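Glycosyl hydrolase (PDB 2X8R) probably cleaves the beta-1,4 linkages between N-acetylmuramic acid and N-acetylglucosamine in bacterial peptidoglycan, as a family GH25 lysozyme. Local coordinates at residues 7-10 with 15-18; 159-164 with 170-175; 104-109 with 143-148; 24-29 with 186-191. One frame throughout, in Å; residues are numbered along the deposited sequence.

In the fold
Three contacts fasten loops to the strands of the modified TIM barrel of family GH25; contact 3 lies outside the sheet. Contacts 1 and 2 are largely buried and made by apolar side chains, with no hydrogen bond across: in each, two strand side chains on one face of the sheet receive a loop, at strand 3-9 and strand 159-162. Contact 4 lies at the surface beside contact 1, about 7 Å between centres, on neighbouring strand 26-35; its Tyr188 ring meets the Phe7 ring of contact 1, but it brings in polar groups and a water bridge. Contact 3, partly buried, is the covalent one, a disulfide to helix 140-147, whose Trp143 packs against Pro173 of contact 2.

Contact 1 (7-10 with 15-18); sequences FDIS and SVNF
Phe7 and Ile9 of strand 3-9 reach across to Val16 and Phe18: one Val16 methyl is wedged between the two phenyl rings, and Ile9 packs on the other methyl and on Phe18. Val16 CG1 lies in the plane of the Phe7 ring, at its edge, 3.8 Å from Phe7 CE1. The same methyl sits over the centre of the Phe18 ring, 3.5 Å above its plane, between an edge and a face. The two phenylalanine side chains cross at about a right angle, and Phe7 CZ comes within 4.0 Å of Phe18 CD1. Ile9 meets Phe18 differently: its CD1 approaches the ring edge close to the plane, 3.6 Å from Phe18 CZ. That reach comes from an extended outer chain (chi2 172°), which carries CD1 far from the strand. The second methyl of Val16 turns to the isoleucine, with Val16 CG2 4.0 Å from Ile9 CD1. This packing spans the strand-to-helix loop of a beta-alpha-beta unit of the barrel: strand 3-9 passes through it into helix 18-23, which leads to the parallel neighbour strand 26-35. Asn17 holds the N-cap position of that helix and Phe18 is its first residue, so the packing joins the helix start to the strand. No hydrogen bond joins the two segments. His47 of helix 44-53 touches Ile9, Val16 and Phe18, while Val29 of strand 26-35 packs on Phe7 and Ile9 from the sheet; the ring of Tyr188 also meets Phe7, their planes at about 45°.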
loop_
_atom_site.group_PDB
_atom_site.type_symbol
_atom_site.label_atom_id
_atom_site.label_comp_id
_atom_site.label_asym_id
_atom_site.label_seq_id
_atom_site.Cartn_x
_atom_site.Cartn_y
_atom_site.Cartn_z
ATOM N N PHE A 7 -0.040 9.126 5.652
ATOM C CA PHE A 7 -1.450 8.682 5.712
ATOM C C PHE A 7 -1.875 8.016 4.433
ATOM O O PHE A 7 -1.103 7.989 3.488
ATOM C CB PHE A 7 -2.400 9.813 6.177
ATOM C CG PHE A 7 -2.566 11.018 5.228
ATOM C CD1 PHE A 7 -3.852 11.431 4.882
ATOM C CD2 PHE A 7 -1.485 11.786 4.803
ATOM C CE1 PHE A 7 -4.074 12.544 4.074
ATOM C CE2 PHE A 7 -1.667 12.944 3.993
ATOM C CZ PHE A 7 -2.965 13.343 3.641
ATOM N N ASP A 8 -3.060 7.414 4.437
ATOM C CA ASP A 8 -3.587 6.838 3.197
ATOM C C ASP A 8 -5.073 7.135 3.098
ATOM O O ASP A 8 -5.788 7.183 4.115
ATOM C CB ASP A 8 -3.280 5.340 3.088
ATOM C CG ASP A 8 -3.899 4.559 4.210
ATOM O OD1 ASP A 8 -5.091 4.165 4.083
ATOM O OD2 ASP A 8 -3.203 4.335 5.201
ATOM N N ILE A 9 -5.528 7.308 1.862
ATOM C CA ILE A 9 -6.842 7.849 1.565
ATOM C C ILE A 9 -7.397 7.169 0.320
ATOM O O ILE A 9 -6.674 6.494 -0.388
ATOM C CB ILE A 9 -6.804 9.383 1.348
ATOM C CG1 ILE A 9 -5.771 9.760 0.258
ATOM C CG2 ILE A 9 -6.508 10.098 2.696
ATOM C CD1 ILE A 9 -5.808 11.264 -0.151
ATOM N N SER A 10 -8.689 7.365 0.096
ATOM C CA SER A 10 -9.429 6.764 -1.032
ATOM C C SER A 10 -10.671 7.632 -1.326
ATOM O O SER A 10 -10.848 8.733 -0.737
ATOM C CB SER A 10 -9.859 5.346 -0.677
ATOM O OG SER A 10 -10.917 5.329 0.335
ATOM N N SER A 15 -12.676 14.944 -0.100
ATOM C CA SER A 15 -11.828 16.146 -0.083
ATOM C C SER A 15 -10.790 15.970 1.024
ATOM O O SER A 15 -11.125 15.572 2.149
ATOM C CB SER A 15 -12.690 17.399 0.194
ATOM O OG SER A 15 -11.910 18.560 0.365
ATOM N N VAL A 16 -9.537 16.267 0.696
ATOM C CA VAL A 16 -8.467 16.258 1.668
ATOM C C VAL A 16 -7.670 17.555 1.646
ATOM O O VAL A 16 -7.337 18.070 0.589
ATOM C CB VAL A 16 -7.531 15.016 1.455
ATOM C CG1 VAL A 16 -6.161 15.171 2.276
ATOM C CG2 VAL A 16 -8.309 13.746 1.806
ATOM N N ASN A 17 -7.408 18.114 2.825
ATOM C CA ASN A 17 -6.587 19.318 2.896
ATOM C C ASN A 17 -5.138 18.876 3.021
ATOM O O ASN A 17 -4.617 18.727 4.119
ATOM C CB ASN A 17 -6.978 20.157 4.105
ATOM C CG ASN A 17 -6.485 21.573 4.001
ATOM O OD1 ASN A 17 -7.228 22.508 4.322
ATOM N ND2 ASN A 17 -5.280 21.756 3.505
ATOM N N PHE A 18 -4.486 18.634 1.891
ATOM C CA PHE A 18 -3.091 18.207 1.924
ATOM C C PHE A 18 -2.139 19.242 2.541
ATOM O O PHE A 18 -1.174 18.870 3.194
ATOM C CB PHE A 18 -2.665 17.884 0.490
ATOM C CG PHE A 18 -3.403 16.733 -0.090
ATOM C CD1 PHE A 18 -3.033 15.425 0.239
ATOM C CD2 PHE A 18 -4.486 16.931 -0.974
ATOM C CE1 PHE A 18 -3.719 14.341 -0.299
ATOM C CE2 PHE A 18 -5.197 15.832 -1.512
ATOM C CZ PHE A 18 -4.800 14.543 -1.167
#

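Contact 2 (159-164 with 170-175); sequences LVLAAY and KTIPGD
Leu161 and Ile172 mark the closest backbone approach, 8.2 Å between their CA atoms, where the extended loop 170-175 runs back past strand 159-162 in roughly the opposite direction. No hydrogen bond crosses; side chains bridge the gap. Leu159 and Leu161, two apart on the strand, send their branches to the same side and close on the Pro173 ring. Leu159 comes end-on, its CD2 3.8 Å from Pro173 CD. Leu161 approaches in the same manner, with CD2 4.0 Å from the same Pro173 CD, so one ring carbon is shared by both leucines. Each leucine holds CG opposite its backbone nitrogen (chi1 171° and -175°), which projects the methyls off the strand toward the loop. Ile172 meets Leu161 at about a right angle, with Ile172 CD1 3.8 Å from Leu161 CD2. That leucine methyl also lies 3.7 Å from the backbone Thr171 O. In the barrel, the connection from strand 159-162 to its parallel neighbour 181-185 contains no helix, and this loop covers the leucines instead. Val160, between them, packs against Met135 and Tyr137 of strand 135-138 and Ile181 of strand 181-185. Helix 140-147 lies beside the loop, with Ala140 against Thr171 and Trp143 against Pro173.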
loop_
_atom_site.group_PDB
_atom_site.type_symbol
_atom_site.label_atom_id
_atom_site.label_comp_id
_atom_site.label_asym_id
_atom_site.label_seq_id
_atom_site.Cartn_x
_atom_site.Cartn_y
_atom_site.Cartn_z
ATOM N N LEU A 159 7.081 -3.931 3.676
ATOM C CA LEU A 159 5.830 -4.320 4.342
ATOM C C LEU A 159 5.156 -3.090 4.954
ATOM O O LEU A 159 5.817 -2.311 5.650
ATOM C CB LEU A 159 6.115 -5.336 5.476
ATOM C CG LEU A 159 4.949 -5.688 6.418
ATOM C CD1 LEU A 159 3.932 -6.568 5.636
ATOM C CD2 LEU A 159 5.591 -6.435 7.585
ATOM N N VAL A 160 3.853 -2.944 4.713
ATOM C CA VAL A 160 3.058 -1.891 5.289
ATOM C C VAL A 160 2.119 -2.670 6.191
ATOM O O VAL A 160 1.224 -3.398 5.711
ATOM C CB VAL A 160 2.239 -1.060 4.232
ATOM C CG1 VAL A 160 1.448 0.102 4.949
ATOM C CG2 VAL A 160 3.184 -0.520 3.144
ATOM N N LEU A 161 2.318 -2.525 7.496
ATOM C CA LEU A 161 1.638 -3.413 8.447
ATOM C C LEU A 161 0.581 -2.718 9.263
ATOM O O LEU A 161 0.871 -1.769 9.981
ATOM C CB LEU A 161 2.690 -4.068 9.372
ATOM C CG LEU A 161 2.273 -5.125 10.394
ATOM C CD1 LEU A 161 1.519 -6.279 9.723
ATOM C CD2 LEU A 161 3.560 -5.665 11.124
ATOM N N ALA A 162 -0.667 -3.189 9.162
ATOM C CA ALA A 162 -1.754 -2.532 9.892
ATOM C C ALA A 162 -1.930 -3.218 11.235
ATOM O O ALA A 162 -2.102 -4.444 11.273
ATOM C CB ALA A 162 -3.063 -2.543 9.095
ATOM N N ALA A 163 -1.870 -2.439 12.311
ATOM C CA ALA A 163 -2.053 -2.950 13.683
ATOM C C ALA A 163 -2.357 -1.726 14.526
ATOM O O ALA A 163 -1.457 -0.906 14.799
ATOM C CB ALA A 163 -0.788 -3.731 14.181
ATOM N N TYR A 164 -3.626 -1.581 14.916
ATOM C CA TYR A 164 -4.091 -0.342 15.521
ATOM C C TYR A 164 -3.826 -0.337 17.029
ATOM O O TYR A 164 -4.443 -1.094 17.808
ATOM C CB TYR A 164 -5.550 -0.013 15.155
ATOM C CG TYR A 164 -5.830 0.077 13.668
ATOM C CD1 TYR A 164 -4.784 0.252 12.732
ATOM C CD2 TYR A 164 -7.129 0.015 13.181
ATOM C CE1 TYR A 164 -5.072 0.319 11.357
ATOM C CE2 TYR A 164 -7.422 0.061 11.809
ATOM C CZ TYR A 164 -6.388 0.226 10.911
ATOM O OH TYR A 164 -6.631 0.263 9.567
ATOM N N LYS A 170 3.914 -6.111 17.253
ATOM C CA LYS A 170 4.780 -7.060 17.927
ATOM C C LYS A 170 4.920 -8.341 17.105
ATOM O O LYS A 170 5.907 -9.076 17.242
ATOM C CB LYS A 170 4.265 -7.345 19.353
ATOM N N THR A 171 3.971 -8.570 16.207
ATOM C CA THR A 171 3.987 -9.782 15.387
ATOM C C THR A 171 4.276 -9.348 13.963
ATOM O O THR A 171 3.467 -8.616 13.385
ATOM C CB THR A 171 2.647 -10.524 15.444
ATOM O OG1 THR A 171 2.336 -10.797 16.817
ATOM C CG2 THR A 171 2.722 -11.844 14.658
ATOM N N ILE A 172 5.420 -9.779 13.446
ATOM C CA ILE A 172 5.839 -9.441 12.065
ATOM C C ILE A 172 5.658 -10.673 11.194
ATOM O O ILE A 172 6.281 -11.713 11.431
ATOM C CB ILE A 172 7.316 -9.032 11.979
ATOM C CG1 ILE A 172 7.678 -7.937 13.014
ATOM C CG2 ILE A 172 7.673 -8.626 10.538
ATOM C CD1 ILE A 172 6.740 -6.703 13.012
ATOM N N PRO A 173 4.858 -10.540 10.126
ATOM C CA PRO A 173 4.504 -11.714 9.323
ATOM C C PRO A 173 5.649 -12.211 8.453
ATOM O O PRO A 173 6.650 -11.499 8.204
ATOM C CB PRO A 173 3.360 -11.202 8.445
ATOM C CG PRO A 173 3.662 -9.720 8.304
ATOM C CD PRO A 173 4.167 -9.321 9.664
ATOM N N GLY A 174 5.475 -13.428 7.938
ATOM C CA GLY A 174 6.369 -13.904 6.855
ATOM C C GLY A 174 7.837 -13.913 7.253
ATOM O O GLY A 174 8.172 -14.196 8.409
ATOM N N ASP A 175 8.713 -13.597 6.302
ATOM C CA ASP A 175 10.146 -13.457 6.582
ATOM C C ASP A 175 10.567 -12.006 6.601
ATOM O O ASP A 175 11.776 -11.687 6.503
ATOM C CB ASP A 175 11.051 -14.276 5.605
ATOM C CG ASP A 175 10.844 -13.905 4.144
ATOM O OD1 ASP A 175 10.118 -12.938 3.858
ATOM O OD2 ASP A 175 11.421 -14.590 3.265
#

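Contact 3 (104-109 with 143-148); sequences GATCYG and WNRCTG
A disulfide between Cys107 and Cys146 ties the loop that follows strand 95-97 to the last turn of helix 140-147, at the periphery of the barrel. The bond Cys107 SG to Cys146 SG measures 2.0 Å, and its torsion of -81° is that of a relaxed, left-handed bridge. Both sulfurs lie opposite their own carbonyl carbons and beside the backbone nitrogens (chi1 -55° and -64°), bringing the CA atoms to 5.4 Å. On the loop side, Cys107 sits in a tight bend: Tyr108 N bonds to Ala105 O at 3.0 Å, and Gly109 N to Thr106 O, while residues 107 to 109 all have positive phi. The aliphatic part of Arg145 flanks the bridge, its CG 3.8 Å from Cys107 SG. Its chain runs straight to CG and CD and bends at chi3, and the guanidinium makes a salt bridge with Asp141, one helical turn earlier. The helix ends just after the cysteine. Thr147 OG1 donates to Trp143 O at 2.6 Å, and Thr147 N reaches that oxygen from the opposite face of the carbonyl plane, so two bonds grip it before Gly148 leaves the helix. Tyr108 is turned inward, its hydroxyl hydrogen-bonded to the backbone O of Glu99, a residue whose place in the sequence fits the glutamate of the family's DXE motif. Helix 112-130 lies alongside: Met115 touches Tyr108, Val116 and Ile119 touch Thr147, and His112 bonds to Arg145 O, while Trp143 packs on Ile136 and Thr138 of strand 135-138.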
loop_
_atom_site.group_PDB
_atom_site.type_symbol
_atom_site.label_atom_id
_atom_site.label_comp_id
_atom_site.label_asym_id
_atom_site.label_seq_id
_atom_site.Cartn_x
_atom_site.Cartn_y
_atom_site.Cartn_z
ATOM N N GLY A 104 -17.234 -10.929 1.563
ATOM C CA GLY A 104 -17.830 -12.016 2.377
ATOM C C GLY A 104 -17.412 -13.459 2.125
ATOM O O GLY A 104 -18.126 -14.387 2.502
ATOM N N ALA A 105 -16.245 -13.672 1.518
ATOM C CA ALA A 105 -15.708 -15.029 1.334
ATOM C C ALA A 105 -14.294 -15.029 1.873
ATOM O O ALA A 105 -13.437 -14.323 1.336
ATOM C CB ALA A 105 -15.728 -15.392 -0.157
ATOM N N THR A 106 -14.041 -15.809 2.928
ATOM C CA THR A 106 -12.687 -15.845 3.527
ATOM C C THR A 106 -11.560 -16.265 2.560
ATOM O O THR A 106 -11.677 -17.252 1.813
ATOM C CB THR A 106 -12.660 -16.555 4.938
ATOM O OG1 THR A 106 -11.362 -17.118 5.200
ATOM C CG2 THR A 106 -13.725 -17.605 5.034
ATOM N N CYS A 107 -10.500 -15.454 2.559
ATOM C CA CYS A 107 -9.352 -15.574 1.633
ATOM C C CYS A 107 -9.732 -15.590 0.141
ATOM O O CYS A 107 -8.988 -16.137 -0.663
ATOM C CB CYS A 107 -8.472 -16.795 2.017
ATOM S SG CYS A 107 -7.895 -16.754 3.763
ATOM N N TYR A 108 -10.911 -15.047 -0.209
ATOM C CA TYR A 108 -11.341 -14.933 -1.611
ATOM C C TYR A 108 -11.536 -16.324 -2.256
ATOM O O TYR A 108 -11.509 -16.471 -3.479
ATOM C CB TYR A 108 -10.326 -14.084 -2.437
ATOM C CG TYR A 108 -10.131 -12.666 -1.885
ATOM C CD1 TYR A 108 -10.918 -11.608 -2.313
ATOM C CD2 TYR A 108 -9.119 -12.395 -0.940
ATOM C CE1 TYR A 108 -10.735 -10.308 -1.785
ATOM C CE2 TYR A 108 -8.925 -11.129 -0.410
ATOM C CZ TYR A 108 -9.726 -10.080 -0.832
ATOM O OH TYR A 108 -9.542 -8.813 -0.318
ATOM N N GLY A 109 -11.641 -17.353 -1.415
ATOM C CA GLY A 109 -11.862 -18.719 -1.892
ATOM C C GLY A 109 -10.597 -19.392 -2.383
ATOM O O GLY A 109 -10.635 -20.517 -2.932
ATOM N N TRP A 143 -2.215 -12.401 6.761
ATOM C CA TRP A 143 -1.106 -13.073 6.131
ATOM C C TRP A 143 -0.975 -14.513 6.644
ATOM O O TRP A 143 -0.732 -15.441 5.855
ATOM C CB TRP A 143 0.204 -12.308 6.373
ATOM C CG TRP A 143 1.269 -12.690 5.419
ATOM C CD1 TRP A 143 2.334 -13.529 5.665
ATOM C CD2 TRP A 143 1.378 -12.293 4.042
ATOM N NE1 TRP A 143 3.109 -13.669 4.517
ATOM C CE2 TRP A 143 2.564 -12.902 3.522
ATOM C CE3 TRP A 143 0.625 -11.459 3.216
ATOM C CZ2 TRP A 143 2.988 -12.719 2.197
ATOM C CZ3 TRP A 143 1.069 -11.263 1.888
ATOM C CH2 TRP A 143 2.235 -11.897 1.400
ATOM N N ASN A 144 -1.192 -14.684 7.945
ATOM C CA ASN A 144 -1.138 -16.012 8.502
ATOM C C ASN A 144 -2.278 -16.867 7.957
ATOM O O ASN A 144 -2.017 -17.988 7.453
ATOM C CB ASN A 144 -1.200 -15.947 10.014
ATOM C CG ASN A 144 -1.047 -17.318 10.622
ATOM O OD1 ASN A 144 0.001 -17.953 10.464
ATOM N ND2 ASN A 144 -2.125 -17.818 11.273
ATOM N N ARG A 145 -3.504 -16.337 7.996
ATOM C CA ARG A 145 -4.661 -17.150 7.587
ATOM C C ARG A 145 -4.645 -17.466 6.100
ATOM O O ARG A 145 -4.922 -18.613 5.704
ATOM C CB ARG A 145 -5.990 -16.497 7.937
ATOM C CG ARG A 145 -7.238 -17.289 7.435
ATOM C CD ARG A 145 -8.526 -16.601 7.887
ATOM N NE ARG A 145 -8.514 -16.427 9.337
ATOM C CZ ARG A 145 -8.283 -15.278 9.985
ATOM N NH1 ARG A 145 -8.081 -14.140 9.319
ATOM N NH2 ARG A 145 -8.282 -15.278 11.321
ATOM N N CYS A 146 -4.334 -16.465 5.280
ATOM C CA CYS A 146 -4.578 -16.657 3.854
ATOM C C CYS A 146 -3.370 -17.101 3.033
ATOM O O CYS A 146 -3.541 -17.506 1.888
ATOM C CB CYS A 146 -5.199 -15.387 3.262
ATOM S SG CYS A 146 -6.848 -15.002 3.943
ATOM N N THR A 147 -2.178 -16.991 3.607
ATOM C CA THR A 147 -0.961 -17.436 2.924
ATOM C C THR A 147 -0.211 -18.535 3.660
ATOM O O THR A 147 0.824 -19.024 3.164
ATOM C CB THR A 147 0.053 -16.284 2.573
ATOM O OG1 THR A 147 0.749 -15.855 3.756
ATOM C CG2 THR A 147 -0.688 -15.103 1.944
ATOM N N GLY A 148 -0.705 -18.925 4.835
ATOM C CA GLY A 148 0.079 -19.814 5.714
ATOM C C GLY A 148 1.330 -19.139 6.253
ATOM O O GLY A 148 2.368 -19.795 6.473
#

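Contact 4 (24-29 with 186-191); sequences DGAQFV and DKYKHG
Asp24 and His190 bring the backbones nearest, 8.9 Å between CA atoms, where the end of helix 18-23, closed by a Schellman motif with Gly25 at C-prime, faces the type I turn Tyr188 to Gly191. Tyr188 makes the inner part of the contact. With CG opposite the backbone nitrogen (chi1 -174°), its ring extends across to strand 26-35, and Tyr188 OH rests 3.6 Å from Ala26 CB. A water in the ring plane bridges the gap, 2.5 Å from Tyr188 OH and donating to Asp24 O at 3.2 Å. The turn folds back on its own ring: His190 N lies 3.7 Å above the Tyr188 ring, offset toward its rim. Next to it, Lys189 CG stands over the centre of one face of the His190 ring, and Asp24 lies beside that histidine. The close approach of Asp24 and His190 in the model is doubtful, and nothing about bonding rests on it. Lys189 NZ stays 5.7 Å from Asp24 OD2. No direct hydrogen bond is established: the link is water-mediated, with a methyl contact, the neighbouring Asp24 and His190, and perhaps some longer-range attraction between the lysine and the carboxylate.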
loop_
_atom_site.group_PDB
_atom_site.type_symbol
_atom_site.label_atom_id
_atom_site.label_comp_id
_atom_site.label_asym_id
_atom_site.label_seq_id
_atom_site.Cartn_x
_atom_site.Cartn_y
_atom_site.Cartn_z
ATOM N N ASP A 24 0.992 19.815 9.481
ATOM C CA ASP A 24 0.886 19.012 10.688
ATOM C C ASP A 24 1.872 17.833 10.734
ATOM O O ASP A 24 1.839 17.046 11.674
ATOM C CB ASP A 24 -0.561 18.545 10.837
ATOM C CG ASP A 24 -0.969 18.286 12.304
ATOM O OD1 ASP A 24 -0.292 18.753 13.276
ATOM O OD2 ASP A 24 -1.998 17.602 12.461
ATOM N N GLY A 25 2.790 17.759 9.764
ATOM C CA GLY A 25 3.911 16.816 9.825
ATOM C C GLY A 25 3.814 15.648 8.847
ATOM O O GLY A 25 4.733 14.839 8.774
ATOM N N ALA A 26 2.712 15.564 8.107
ATOM C CA ALA A 26 2.546 14.454 7.136
ATOM C C ALA A 26 3.505 14.717 5.971
ATOM O O ALA A 26 3.561 15.854 5.435
ATOM C CB ALA A 26 1.085 14.362 6.639
ATOM N N GLN A 27 4.229 13.687 5.556
ATOM C CA GLN A 27 5.206 13.875 4.481
ATOM C C GLN A 27 4.914 13.009 3.294
ATOM O O GLN A 27 5.514 13.195 2.228
ATOM C CB GLN A 27 6.614 13.597 4.998
ATOM C CG GLN A 27 7.008 14.452 6.204
ATOM C CD GLN A 27 7.153 15.913 5.861
ATOM O OE1 GLN A 27 6.992 16.782 6.734
ATOM N NE2 GLN A 27 7.439 16.204 4.613
ATOM N N PHE A 28 4.028 12.038 3.483
ATOM C CA PHE A 28 3.696 11.145 2.379
ATOM C C PHE A 28 2.282 10.662 2.487
ATOM O O PHE A 28 1.679 10.626 3.574
ATOM C CB PHE A 28 4.632 9.907 2.343
ATOM C CG PHE A 28 4.463 8.951 3.530
ATOM C CD1 PHE A 28 3.638 7.823 3.414
ATOM C CD2 PHE A 28 5.161 9.156 4.722
ATOM C CE1 PHE A 28 3.499 6.936 4.501
ATOM C CE2 PHE A 28 5.023 8.287 5.821
ATOM C CZ PHE A 28 4.184 7.162 5.698
ATOM N N VAL A 29 1.767 10.240 1.354
ATOM C CA VAL A 29 0.400 9.690 1.333
ATOM C C VAL A 29 0.261 8.622 0.241
ATOM O O VAL A 29 0.769 8.794 -0.871
ATOM C CB VAL A 29 -0.630 10.835 1.086
ATOM C CG1 VAL A 29 -0.390 11.538 -0.257
ATOM C CG2 VAL A 29 -2.078 10.353 1.207
ATOM N N ASP A 186 -7.037 3.847 11.988
ATOM C CA ASP A 186 -7.955 4.144 10.882
ATOM C C ASP A 186 -8.703 5.483 11.070
ATOM O O ASP A 186 -9.738 5.744 10.422
ATOM C CB ASP A 186 -8.929 2.974 10.664
ATOM C CG ASP A 186 -9.794 2.665 11.904
ATOM O OD1 ASP A 186 -9.637 3.350 12.954
ATOM O OD2 ASP A 186 -10.597 1.678 11.849
ATOM N N LYS A 187 -8.160 6.346 11.924
ATOM C CA LYS A 187 -8.795 7.629 12.257
ATOM C C LYS A 187 -7.850 8.821 12.233
ATOM O O LYS A 187 -7.683 9.522 13.245
ATOM C CB LYS A 187 -9.457 7.589 13.633
ATOM N N TYR A 188 -7.298 9.120 11.079
ATOM C CA TYR A 188 -6.344 10.221 10.996
ATOM C C TYR A 188 -7.071 11.550 10.835
ATOM O O TYR A 188 -8.006 11.662 10.049
ATOM C CB TYR A 188 -5.389 9.979 9.840
ATOM C CG TYR A 188 -4.266 10.988 9.744
ATOM C CD1 TYR A 188 -3.448 11.258 10.841
ATOM C CD2 TYR A 188 -4.012 11.637 8.549
ATOM C CE1 TYR A 188 -2.399 12.177 10.730
ATOM C CE2 TYR A 188 -2.970 12.556 8.425
ATOM C CZ TYR A 188 -2.162 12.806 9.528
ATOM O OH TYR A 188 -1.130 13.722 9.441
ATOM N N LYS A 189 -6.646 12.553 11.609
ATOM C CA LYS A 189 -7.257 13.868 11.589
ATOM C C LYS A 189 -7.477 14.424 10.181
ATOM O O LYS A 189 -8.529 15.008 9.893
ATOM C CB LYS A 189 -6.461 14.876 12.464
ATOM C CG LYS A 189 -6.983 16.293 12.353
ATOM C CD LYS A 189 -6.334 17.266 13.325
ATOM C CE LYS A 189 -7.137 18.558 13.497
ATOM N NZ LYS A 189 -7.471 19.340 12.262
ATOM N N HIS A 190 -6.493 14.257 9.299
ATOM C CA HIS A 190 -6.575 14.892 7.984
ATOM C C HIS A 190 -7.234 14.022 6.933
ATOM O O HIS A 190 -7.329 14.406 5.777
ATOM C CB HIS A 190 -5.215 15.397 7.570
ATOM C CG HIS A 190 -4.707 16.432 8.510
ATOM N ND1 HIS A 190 -3.728 16.178 9.445
ATOM C CD2 HIS A 190 -5.129 17.696 8.738
ATOM C CE1 HIS A 190 -3.517 17.269 10.162
ATOM N NE2 HIS A 190 -4.361 18.199 9.755
ATOM N N GLY A 191 -7.753 12.894 7.379
ATOM C CA GLY A 191 -8.518 12.003 6.501
ATOM C C GLY A 191 -7.892 10.617 6.422
ATOM O O GLY A 191 -6.674 10.461 6.502
HETATM O O HOH W 1 -0.085 14.470 11.640
#